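Local atomic coordinates of putative ABC transporter (Thermobispora bispora, PDB entry 4PE6), a protein that probably binds a sugar or related polyhydroxy solute for an ABC transporter and holds (2R,3S)-2,3,4-trihydroxybutanoic acid in the crystal. Residues V109-D113 against S114-A118; K195-L198 against G199-S203; V257-D260 against P261-V265; R278-P281 against K282-F286. One frame throughout, in Å; residues are numbered along the deposited sequence.

Along the chain, interactions 1 to 4 follow in series. Interactions 1 and 3 meet at the ligand, their centres 14 Å apart: the loop after strand 108-112 brings Asp113, and the passage from strand 255-258 to helix 263-275 brings Met258 and Ser259. Interaction 4 leads into strand 283-290, neighbour of strand 255-258 in the sheet, and its nearest atoms are about 5 Å from those of interaction 3. Interaction 2, at the end of helix 190-200, is remote, its centre 35 Å from that of interaction 1 and across the chain's centre. This layout is consistent with a two-lobed type I periplasmic binding protein that holds its solute between the lobes.

Interaction 1: V109-D113 against S114-A118; sequences VVVFD and SAIDA. With LTH ((2R,3S)-2,3,4-trihydroxybutanoic acid), chain C.
At the ligand-binding end of strand 108-112, the chain turns back so that Ser114 and Ile116 lie against Asp113 and Val111. Asp113 adopts a left-handed backbone conformation (phi 52°), which marks the bend. Its CG stands anti to the backbone N (chi1 -174°), placing the carboxylate in the ligand pocket. There both oxygens accept hydroxyls of the ligand, OD1 from LTH O4 at 2.5 Å and OD2 from LTH O2 at 2.6 Å; the carboxylate thus spans two hydroxyls of the molecule, and Asn88 is a further partner of OD2. Replacing Asp113 by an alanine would probably leave both ligand hydroxyls without their acceptor and the bound acid less firmly placed.

Behind the carboxylate, Ser114 OG donates to Asp113 O at 2.6 Å. The C=O...donor angle of 105° shows that the hydroxyl comes from beside the carbonyl. Further back, Ile116 reaches across Val111 at about a right angle, its CD1 lying 4.0 Å from Val111 CG2 and 4.1 Å from CG1. Val111 CG1 also lies 3.9 Å from Ser114 O, a buried oxygen with no polar partner in the model.

Strand 108-112 runs between strands 84-88 and 122-126; Ile116 rests on helix 96-104, while Phe112 faces helix 263-275.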
loop_
_atom_site.group_PDB
_atom_site.type_symbol
_atom_site.label_atom_id
_atom_site.label_comp_id
_atom_site.label_asym_id
_atom_site.label_seq_id
_atom_site.Cartn_x
_atom_site.Cartn_y
_atom_site.Cartn_z
ATOM N N VAL A 109 -11.089 -4.995 -16.513
ATOM C CA VAL A 109 -11.025 -4.701 -15.088
ATOM C C VAL A 109 -9.700 -5.156 -14.523
ATOM O O VAL A 109 -9.352 -6.326 -14.616
ATOM C CB VAL A 109 -12.203 -5.364 -14.331
ATOM C CG1 VAL A 109 -12.047 -5.179 -12.833
ATOM C CG2 VAL A 109 -13.523 -4.791 -14.819
ATOM N N VAL A 110 -8.944 -4.205 -13.976
ATOM C CA VAL A 110 -7.734 -4.492 -13.244
ATOM C C VAL A 110 -7.951 -4.157 -11.784
ATOM O O VAL A 110 -8.158 -2.983 -11.409
ATOM C CB VAL A 110 -6.534 -3.684 -13.780
ATOM C CG1 VAL A 110 -5.273 -4.053 -13.033
ATOM C CG2 VAL A 110 -6.364 -3.908 -15.278
ATOM N N VAL A 111 -7.956 -5.199 -10.962
ATOM C CA VAL A 111 -7.935 -5.032 -9.528
ATOM C C VAL A 111 -6.477 -4.865 -9.122
ATOM O O VAL A 111 -5.628 -5.680 -9.499
ATOM C CB VAL A 111 -8.537 -6.259 -8.841
ATOM C CG1 VAL A 111 -8.267 -6.240 -7.338
ATOM C CG2 VAL A 111 -10.030 -6.355 -9.153
ATOM N N PHE A 112 -6.165 -3.818 -8.373
ATOM C CA PHE A 112 -4.790 -3.598 -7.960
ATOM C C PHE A 112 -4.662 -3.358 -6.470
ATOM O O PHE A 112 -5.639 -3.040 -5.797
ATOM C CB PHE A 112 -4.083 -2.497 -8.774
ATOM C CG PHE A 112 -4.558 -1.117 -8.460
ATOM C CD1 PHE A 112 -5.711 -0.638 -9.041
ATOM C CD2 PHE A 112 -3.879 -0.321 -7.557
ATOM C CE1 PHE A 112 -6.164 0.654 -8.769
ATOM C CE2 PHE A 112 -4.327 0.944 -7.266
ATOM C CZ PHE A 112 -5.467 1.430 -7.861
ATOM N N ASP A 113 -3.447 -3.542 -5.969
ATOM C CA ASP A 113 -3.132 -3.438 -4.551
ATOM C C ASP A 113 -4.061 -4.300 -3.712
ATOM O O ASP A 113 -4.472 -3.914 -2.608
ATOM C CB ASP A 113 -3.211 -1.967 -4.105
ATOM C CG ASP A 113 -2.747 -1.761 -2.674
ATOM O OD1 ASP A 113 -1.700 -2.322 -2.319
ATOM O OD2 ASP A 113 -3.435 -1.029 -1.908
ATOM N N SER A 114 -4.385 -5.473 -4.257
ATOM C CA SER A 114 -5.238 -6.460 -3.616
ATOM C C SER A 114 -5.286 -7.699 -4.503
ATOM O O SER A 114 -5.036 -7.620 -5.712
ATOM C CB SER A 114 -6.659 -5.958 -3.426
ATOM O OG SER A 114 -6.773 -5.171 -2.240
ATOM N N ALA A 115 -5.640 -8.815 -3.881
ATOM C CA ALA A 115 -5.917 -10.067 -4.578
ATOM C C ALA A 115 -7.296 -10.531 -4.140
ATOM O O ALA A 115 -7.513 -10.788 -2.957
ATOM C CB ALA A 115 -4.895 -11.105 -4.187
ATOM N N ILE A 116 -8.223 -10.649 -5.066
ATOM C CA ILE A 116 -9.554 -11.135 -4.731
ATOM C C ILE A 116 -10.000 -12.130 -5.774
ATOM O O ILE A 116 -9.454 -12.181 -6.868
ATOM C CB ILE A 116 -10.604 -9.997 -4.634
ATOM C CG1 ILE A 116 -10.812 -9.300 -5.986
ATOM C CG2 ILE A 116 -10.182 -8.981 -3.594
ATOM C CD1 ILE A 116 -11.691 -8.062 -5.900
ATOM N N ASP A 117 -11.017 -12.901 -5.421
ATOM C CA ASP A 117 -11.534 -13.935 -6.274
ATOM C C ASP A 117 -12.612 -13.352 -7.201
ATOM O O ASP A 117 -13.792 -13.586 -7.021
ATOM C CB ASP A 117 -12.090 -15.062 -5.384
ATOM C CG ASP A 117 -12.641 -16.197 -6.178
ATOM O OD1 ASP A 117 -12.540 -16.159 -7.423
ATOM O OD2 ASP A 117 -13.191 -17.127 -5.555
ATOM N N ALA A 118 -12.184 -12.552 -8.167
ATOM C CA ALA A 118 -13.075 -11.962 -9.161
ATOM C C ALA A 118 -12.575 -12.451 -10.504
ATOM O O ALA A 118 -11.665 -11.852 -11.080
ATOM C CB ALA A 118 -13.050 -10.447 -9.071
HETATM O O1 LTH C . -1.272 1.560 2.954
HETATM C C1 LTH C . -2.294 1.321 2.211
HETATM O O LTH C . -3.335 2.009 2.150
HETATM C C2 LTH C . -2.215 0.132 1.223
HETATM O O2 LTH C . -3.463 -0.031 0.503
HETATM C C3 LTH C . -1.926 -1.174 1.933
HETATM O O3 LTH C . -2.944 -1.436 2.897
HETATM C C4 LTH C . -1.930 -2.316 0.897
HETATM O O4 LTH C . -0.810 -2.056 0.010
#

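Interaction 2: K195-L198 against G199-S203; sequences KAVL and GVLPS
Val197 holds CG1 anti to its backbone N (chi1 168°) and Leu201 holds CG anti to its carbonyl carbon (chi1 -75°), and these two choices bring the branches together one helical turn apart. Val197 CG1 lies 4.0 Å from Leu201 CG, with both methyls of the leucine only slightly farther off. The same Leu201 CG sits 3.4 Å from Val197 O, so the side chain covers the carbonyl as well as the valine.

That oxygen takes two backbone donors. Leu201 N, at 3.1 Å from Val197 O, arrives nearly along the C=O axis (169°), whereas Val200 N, at 3.0 Å from Val197 O, comes from well above the carbonyl plane. Such sharing between i+3 and i+4 donors marks the change from helix 190-200 to the 3-10 turn 201-203. Just before it, Gly199 N still makes the ordinary alpha-helical bond to Lys195 O, while the one from Val200 N to Ala196 O is weak.

Helix 190-200 packs on the sheet, with Val197 and Val200 touching strand 147-153, and Val197 and Leu201 meeting Phe223 of helix 216-226. Pro202 offers no N-H; its CD instead lies 3.4 Å from Leu198 O. In the final turn, Val200 O accepts both Ser203 N at 2.9 Å and the hydroxyl of Ser203.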
loop_
_atom_site.group_PDB
_atom_site.type_symbol
_atom_site.label_atom_id
_atom_site.label_comp_id
_atom_site.label_asym_id
_atom_site.label_seq_id
_atom_site.Cartn_x
_atom_site.Cartn_y
_atom_site.Cartn_z
ATOM N N LYS A 195 -3.318 8.680 17.560
ATOM C CA LYS A 195 -4.448 8.803 18.478
ATOM C C LYS A 195 -4.735 7.478 19.195
ATOM O O LYS A 195 -4.925 7.461 20.412
ATOM C CB LYS A 195 -5.697 9.262 17.731
ATOM C CG LYS A 195 -6.807 9.732 18.643
ATOM C CD LYS A 195 -8.152 9.792 17.917
ATOM C CE LYS A 195 -9.173 10.555 18.751
ATOM N NZ LYS A 195 -9.258 11.997 18.386
ATOM N N ALA A 196 -4.758 6.374 18.443
ATOM C CA ALA A 196 -5.067 5.071 19.030
ATOM C C ALA A 196 -3.981 4.604 20.014
ATOM O O ALA A 196 -4.296 4.099 21.095
ATOM C CB ALA A 196 -5.275 4.028 17.944
ATOM N N VAL A 197 -2.713 4.766 19.649
ATOM C CA VAL A 197 -1.623 4.390 20.554
ATOM C C VAL A 197 -1.628 5.272 21.811
ATOM O O VAL A 197 -1.466 4.779 22.918
ATOM C CB VAL A 197 -0.244 4.451 19.850
ATOM C CG1 VAL A 197 0.913 4.346 20.839
ATOM C CG2 VAL A 197 -0.142 3.349 18.798
ATOM N N LEU A 198 -1.789 6.579 21.623
ATOM C CA LEU A 198 -1.825 7.517 22.749
ATOM C C LEU A 198 -2.878 7.075 23.757
ATOM O O LEU A 198 -2.671 7.161 24.978
ATOM C CB LEU A 198 -2.156 8.934 22.263
ATOM C CG LEU A 198 -2.271 10.004 23.340
ATOM C CD1 LEU A 198 -0.919 10.190 24.009
ATOM C CD2 LEU A 198 -2.806 11.315 22.758
ATOM N N GLY A 199 -3.999 6.605 23.222
ATOM C CA GLY A 199 -5.113 6.101 24.006
ATOM C C GLY A 199 -4.753 4.985 24.961
ATOM O O GLY A 199 -5.273 4.958 26.078
ATOM N N VAL A 200 -3.856 4.084 24.562
ATOM C CA VAL A 200 -3.537 2.922 25.405
ATOM C C VAL A 200 -2.268 3.036 26.246
ATOM O O VAL A 200 -2.089 2.261 27.180
ATOM C CB VAL A 200 -3.463 1.605 24.588
ATOM C CG1 VAL A 200 -4.760 1.365 23.836
ATOM C CG2 VAL A 200 -2.263 1.597 23.636
ATOM N N LEU A 201 -1.384 3.969 25.920
ATOM C CA LEU A 201 -0.103 4.085 26.621
ATOM C C LEU A 201 -0.213 4.165 28.146
ATOM O O LEU A 201 0.503 3.448 28.842
ATOM C CB LEU A 201 0.731 5.263 26.080
ATOM C CG LEU A 201 1.392 5.018 24.724
ATOM C CD1 LEU A 201 2.188 6.234 24.264
ATOM C CD2 LEU A 201 2.274 3.772 24.728
ATOM N N PRO A 202 -1.123 5.003 28.677
ATOM C CA PRO A 202 -1.212 5.047 30.148
ATOM C C PRO A 202 -1.553 3.689 30.800
ATOM O O PRO A 202 -1.203 3.462 31.951
ATOM C CB PRO A 202 -2.330 6.073 30.407
ATOM C CG PRO A 202 -2.412 6.889 29.159
ATOM C CD PRO A 202 -2.076 5.930 28.041
ATOM N N SER A 203 -2.204 2.789 30.067
ATOM C CA SER A 203 -2.650 1.524 30.649
ATOM C C SER A 203 -1.665 0.371 30.472
ATOM O O SER A 203 -1.928 -0.716 30.972
ATOM C CB SER A 203 -3.993 1.114 30.050
ATOM O OG SER A 203 -3.827 0.705 28.704
#

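Interaction 3: V257-D260 against P261-V265; sequences VMSD and PAQSV. With LTH ((2R,3S)-2,3,4-trihydroxybutanoic acid), chain C.
Asp260 O is gripped by two donors of Gln263, which approach from opposite faces of the carbonyl plane. The backbone N of Gln263 is 3.1 Å from Asp260 O, almost straight at 168° but far above that plane, and closes the type I turn 260-263. Gln263 NE2, also 3.1 Å from Asp260 O, comes in at 160° with the oxygen in the plane of its own amide. CG anti to the carbonyl carbon (chi1 -75°) folds the glutamine back over the turn, and NE2 additionally bonds OD1 of Asp113, making Gln263 a second-shell support of a ligand-binding carboxylate. A leucine at Gln263 would probably leave that carboxylate oxygen without its amide donor and free the turn of one of its ties.

Asp260 OD1 adds a weak Asx-turn bond to Ala262 N at 3.0 Å, the residue at the N-cap of helix 263-275. The strongest polar partner of this carboxylate lies outside the turn, Trp313 NE1 at OD2, and Trp311 N also bonds OD1. Ahead of it, Ser259 OG donates to LTH O4 at 2.6 Å, and selenomethionine Met258 places CE 3.6 Å from LTH O1.

The passage from strand 255-258 into helix 263-275 is flanked by Trp131 of helix 128-142 and Trp32 of helix 31-49.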
loop_
_atom_site.group_PDB
_atom_site.type_symbol
_atom_site.label_atom_id
_atom_site.label_comp_id
_atom_site.label_asym_id
_atom_site.label_seq_id
_atom_site.Cartn_x
_atom_site.Cartn_y
_atom_site.Cartn_z
ATOM N N VAL A 257 9.282 0.047 5.403
ATOM C CA VAL A 257 8.857 -0.823 4.295
ATOM C C VAL A 257 7.343 -0.676 4.063
ATOM O O VAL A 257 6.564 -0.587 5.010
ATOM C CB VAL A 257 9.253 -2.301 4.563
ATOM C CG1 VAL A 257 8.710 -2.784 5.909
ATOM C CG2 VAL A 257 8.790 -3.204 3.427
HETATM N N MSE A 258 6.926 -0.597 2.804
HETATM C CA MSE A 258 5.508 -0.568 2.442
HETATM C C MSE A 258 5.385 -1.117 1.051
HETATM O O MSE A 258 6.379 -1.274 0.327
HETATM C CB MSE A 258 4.908 0.859 2.424
HETATM C CG MSE A 258 4.979 1.546 3.765
HETATM SE SE MSE A 258 3.841 3.153 3.851
HETATM C CE MSE A 258 2.095 2.252 4.137
ATOM N N SER A 259 4.160 -1.440 0.676
ATOM C CA SER A 259 3.792 -1.649 -0.714
ATOM C C SER A 259 4.058 -0.406 -1.557
ATOM O O SER A 259 4.291 0.704 -1.015
ATOM C CB SER A 259 2.318 -2.036 -0.807
ATOM O OG SER A 259 1.501 -1.006 -0.248
ATOM N N ASP A 260 3.966 -0.599 -2.867
ATOM C CA ASP A 260 4.228 0.429 -3.877
ATOM C C ASP A 260 2.962 1.163 -4.255
ATOM O O ASP A 260 2.058 0.567 -4.837
ATOM C CB ASP A 260 4.821 -0.249 -5.122
ATOM C CG ASP A 260 5.086 0.707 -6.277
ATOM O OD1 ASP A 260 5.274 1.934 -6.081
ATOM O OD2 ASP A 260 5.132 0.207 -7.414
ATOM N N PRO A 261 2.873 2.470 -3.922
ATOM C CA PRO A 261 1.700 3.236 -4.333
ATOM C C PRO A 261 1.508 3.266 -5.843
ATOM O O PRO A 261 0.376 3.377 -6.305
ATOM C CB PRO A 261 1.980 4.657 -3.804
ATOM C CG PRO A 261 2.981 4.475 -2.728
ATOM C CD PRO A 261 3.809 3.282 -3.132
ATOM N N ALA A 262 2.603 3.163 -6.599
ATOM C CA ALA A 262 2.549 3.165 -8.031
ATOM C C ALA A 262 2.077 1.851 -8.654
ATOM O O ALA A 262 2.156 1.674 -9.850
ATOM C CB ALA A 262 3.896 3.613 -8.614
ATOM N N GLN A 263 1.542 0.932 -7.856
ATOM C CA GLN A 263 0.710 -0.102 -8.434
ATOM C C GLN A 263 -0.400 0.481 -9.303
ATOM O O GLN A 263 -0.812 -0.156 -10.264
ATOM C CB GLN A 263 0.090 -0.971 -7.377
ATOM C CG GLN A 263 1.043 -1.957 -6.736
ATOM C CD GLN A 263 0.386 -2.629 -5.558
ATOM O OE1 GLN A 263 -0.188 -3.699 -5.704
ATOM N NE2 GLN A 263 0.448 -1.987 -4.373
ATOM N N SER A 264 -0.882 1.686 -8.975
ATOM C CA SER A 264 -1.884 2.326 -9.787
ATOM C C SER A 264 -1.393 2.654 -11.210
ATOM O O SER A 264 -2.171 2.604 -12.178
ATOM C CB SER A 264 -2.401 3.604 -9.104
ATOM O OG SER A 264 -1.343 4.541 -8.958
ATOM N N VAL A 265 -0.126 3.034 -11.314
ATOM C CA VAL A 265 0.459 3.372 -12.594
ATOM C C VAL A 265 0.696 2.088 -13.386
ATOM O O VAL A 265 0.431 2.022 -14.575
ATOM C CB VAL A 265 1.792 4.098 -12.409
ATOM C CG1 VAL A 265 2.446 4.333 -13.745
ATOM C CG2 VAL A 265 1.594 5.431 -11.691
HETATM O O1 LTH C . -1.272 1.560 2.954
HETATM C C1 LTH C . -2.294 1.321 2.211
HETATM O O LTH C . -3.335 2.009 2.150
HETATM C C2 LTH C . -2.215 0.132 1.223
HETATM O O2 LTH C . -3.463 -0.031 0.503
HETATM C C3 LTH C . -1.926 -1.174 1.933
HETATM O O3 LTH C . -2.944 -1.436 2.897
HETATM C C4 LTH C . -1.930 -2.316 0.897
HETATM O O4 LTH C . -0.810 -2.056 0.010
#

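Interaction 4: R278-P281 against K282-F286; sequences RDLP and KQMTF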
loop_
_atom_site.group_PDB
_atom_site.type_symbol
_atom_site.label_atom_id
_atom_site.label_comp_id
_atom_site.label_asym_id
_atom_site.label_seq_id
_atom_site.Cartn_x
_atom_site.Cartn_y
_atom_site.Cartn_z
ATOM N N ARG A 278 -3.568 -7.495 -25.890
ATOM C CA ARG A 278 -2.432 -8.229 -25.359
ATOM C C ARG A 278 -2.863 -9.095 -24.199
ATOM O O ARG A 278 -3.792 -8.769 -23.478
ATOM C CB ARG A 278 -1.323 -7.296 -24.897
ATOM C CG ARG A 278 -0.681 -6.493 -26.007
ATOM C CD ARG A 278 0.441 -5.654 -25.434
ATOM N NE ARG A 278 1.072 -4.877 -26.489
ATOM C CZ ARG A 278 2.312 -5.029 -26.939
ATOM N NH1 ARG A 278 3.149 -5.915 -26.420
ATOM N NH2 ARG A 278 2.716 -4.249 -27.926
ATOM N N ASP A 279 -2.148 -10.192 -24.021
ATOM C CA ASP A 279 -2.456 -11.149 -22.980
ATOM C C ASP A 279 -1.614 -10.817 -21.785
ATOM O O ASP A 279 -0.430 -10.552 -21.926
ATOM C CB ASP A 279 -2.154 -12.574 -23.444
ATOM C CG ASP A 279 -3.150 -13.066 -24.463
ATOM O OD1 ASP A 279 -4.225 -12.445 -24.570
ATOM O OD2 ASP A 279 -2.868 -14.054 -25.153
ATOM N N LEU A 280 -2.238 -10.820 -20.619
ATOM C CA LEU A 280 -1.528 -10.671 -19.365
ATOM C C LEU A 280 -1.886 -11.863 -18.490
ATOM O O LEU A 280 -2.966 -12.406 -18.615
ATOM C CB LEU A 280 -1.961 -9.373 -18.657
ATOM C CG LEU A 280 -1.609 -8.029 -19.301
ATOM C CD1 LEU A 280 -2.168 -6.893 -18.434
ATOM C CD2 LEU A 280 -0.101 -7.871 -19.512
ATOM N N PRO A 281 -0.989 -12.259 -17.578
ATOM C CA PRO A 281 -1.388 -13.197 -16.543
ATOM C C PRO A 281 -2.521 -12.643 -15.681
ATOM O O PRO A 281 -2.530 -11.448 -15.364
ATOM C CB PRO A 281 -0.115 -13.369 -15.690
ATOM C CG PRO A 281 0.997 -12.798 -16.488
ATOM C CD PRO A 281 0.385 -11.771 -17.397
ATOM N N LYS A 282 -3.457 -13.506 -15.294
ATOM C CA LYS A 282 -4.572 -13.099 -14.445
ATOM C C LYS A 282 -4.097 -12.615 -13.080
ATOM O O LYS A 282 -4.818 -11.877 -12.400
ATOM C CB LYS A 282 -5.570 -14.256 -14.224
ATOM C CG LYS A 282 -6.268 -14.779 -15.476
ATOM C CD LYS A 282 -7.225 -13.774 -16.119
ATOM C CE LYS A 282 -8.542 -13.679 -15.356
ATOM N NZ LYS A 282 -9.553 -12.871 -16.095
ATOM N N GLN A 283 -2.925 -13.089 -12.659
ATOM C CA GLN A 283 -2.345 -12.694 -11.376
ATOM C C GLN A 283 -0.915 -12.231 -11.602
ATOM O O GLN A 283 -0.122 -12.934 -12.213
ATOM C CB GLN A 283 -2.404 -13.848 -10.373
ATOM C CG GLN A 283 -2.074 -13.418 -8.940
ATOM C CD GLN A 283 -0.589 -13.174 -8.712
ATOM O OE1 GLN A 283 0.256 -13.858 -9.287
ATOM N NE2 GLN A 283 -0.265 -12.183 -7.879
HETATM N N MSE A 284 -0.599 -11.036 -11.119
HETATM C CA MSE A 284 0.735 -10.465 -11.276
HETATM C C MSE A 284 1.208 -9.913 -9.953
HETATM O O MSE A 284 0.548 -9.065 -9.340
HETATM C CB MSE A 284 0.732 -9.353 -12.325
HETATM C CG MSE A 284 0.250 -9.772 -13.706
HETATM SE SE MSE A 284 0.013 -8.209 -14.895
HETATM C CE MSE A 284 -1.922 -8.185 -14.534
ATOM N N THR A 285 2.354 -10.382 -9.495
ATOM C CA THR A 285 2.986 -9.807 -8.310
ATOM C C THR A 285 4.096 -8.836 -8.678
ATOM O O THR A 285 5.106 -9.201 -9.282
ATOM C CB THR A 285 3.490 -10.895 -7.348
ATOM O OG1 THR A 285 2.360 -11.623 -6.855
ATOM C CG2 THR A 285 4.196 -10.285 -6.173
ATOM N N PHE A 286 3.886 -7.578 -8.313
ATOM C CA PHE A 286 4.877 -6.534 -8.480
ATOM C C PHE A 286 5.590 -6.276 -7.128
ATOM O O PHE A 286 5.127 -6.748 -6.077
ATOM C CB PHE A 286 4.200 -5.252 -9.008
ATOM C CG PHE A 286 4.088 -5.194 -10.510
ATOM C CD1 PHE A 286 3.426 -6.181 -11.212
ATOM C CD2 PHE A 286 4.647 -4.138 -11.218
ATOM C CE1 PHE A 286 3.325 -6.140 -12.597
ATOM C CE2 PHE A 286 4.550 -4.084 -12.603
ATOM C CZ PHE A 286 3.900 -5.093 -13.301
#
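One face of the Pro281 ring is overlaid by selenomethionine Met284, whose CG stands 4.1 Å from Pro281 CB and 4.2 Å from both CG and CD of the ring. On that same side of the ring, above and beyond the CB corner, lies a backbone oxygen, Gln283 O, 3.5 Å from Pro281 CB. The Gln283 amide is the truly planar group here: Thr285 OG1 lies within 8° of its plane and accepts from Gln283 NE2 at 2.9 Å, on a bond of 164°. That NE2 also has Gln125 OE1 as a partner.

Met284 holds CG anti to its carbonyl carbon, and a bend at chi3 (-98°) turns the terminal methyl back toward the loop. CE thereby reaches 3.4 Å from Pro281 O and 4.1 Å from Leu280 CD1, crossing the leucine at a slant, while the proline is met at about a right angle.

These residues form the entry from the loop after helix 263-275 into strand 283-290, which pairs with strand 122-126 through backbone bonds of Met284 and Phe286, a pairing that Lys282 begins just ahead of the strand. Leu280 bridges helices 263-275 and 315-327, touching Leu274 and Val322, and Met284 meets Ile325 of the latter. Lys282, bent at chi2 and chi3, places NZ on Pro119 O and makes a cation-pi contact with Tyr122.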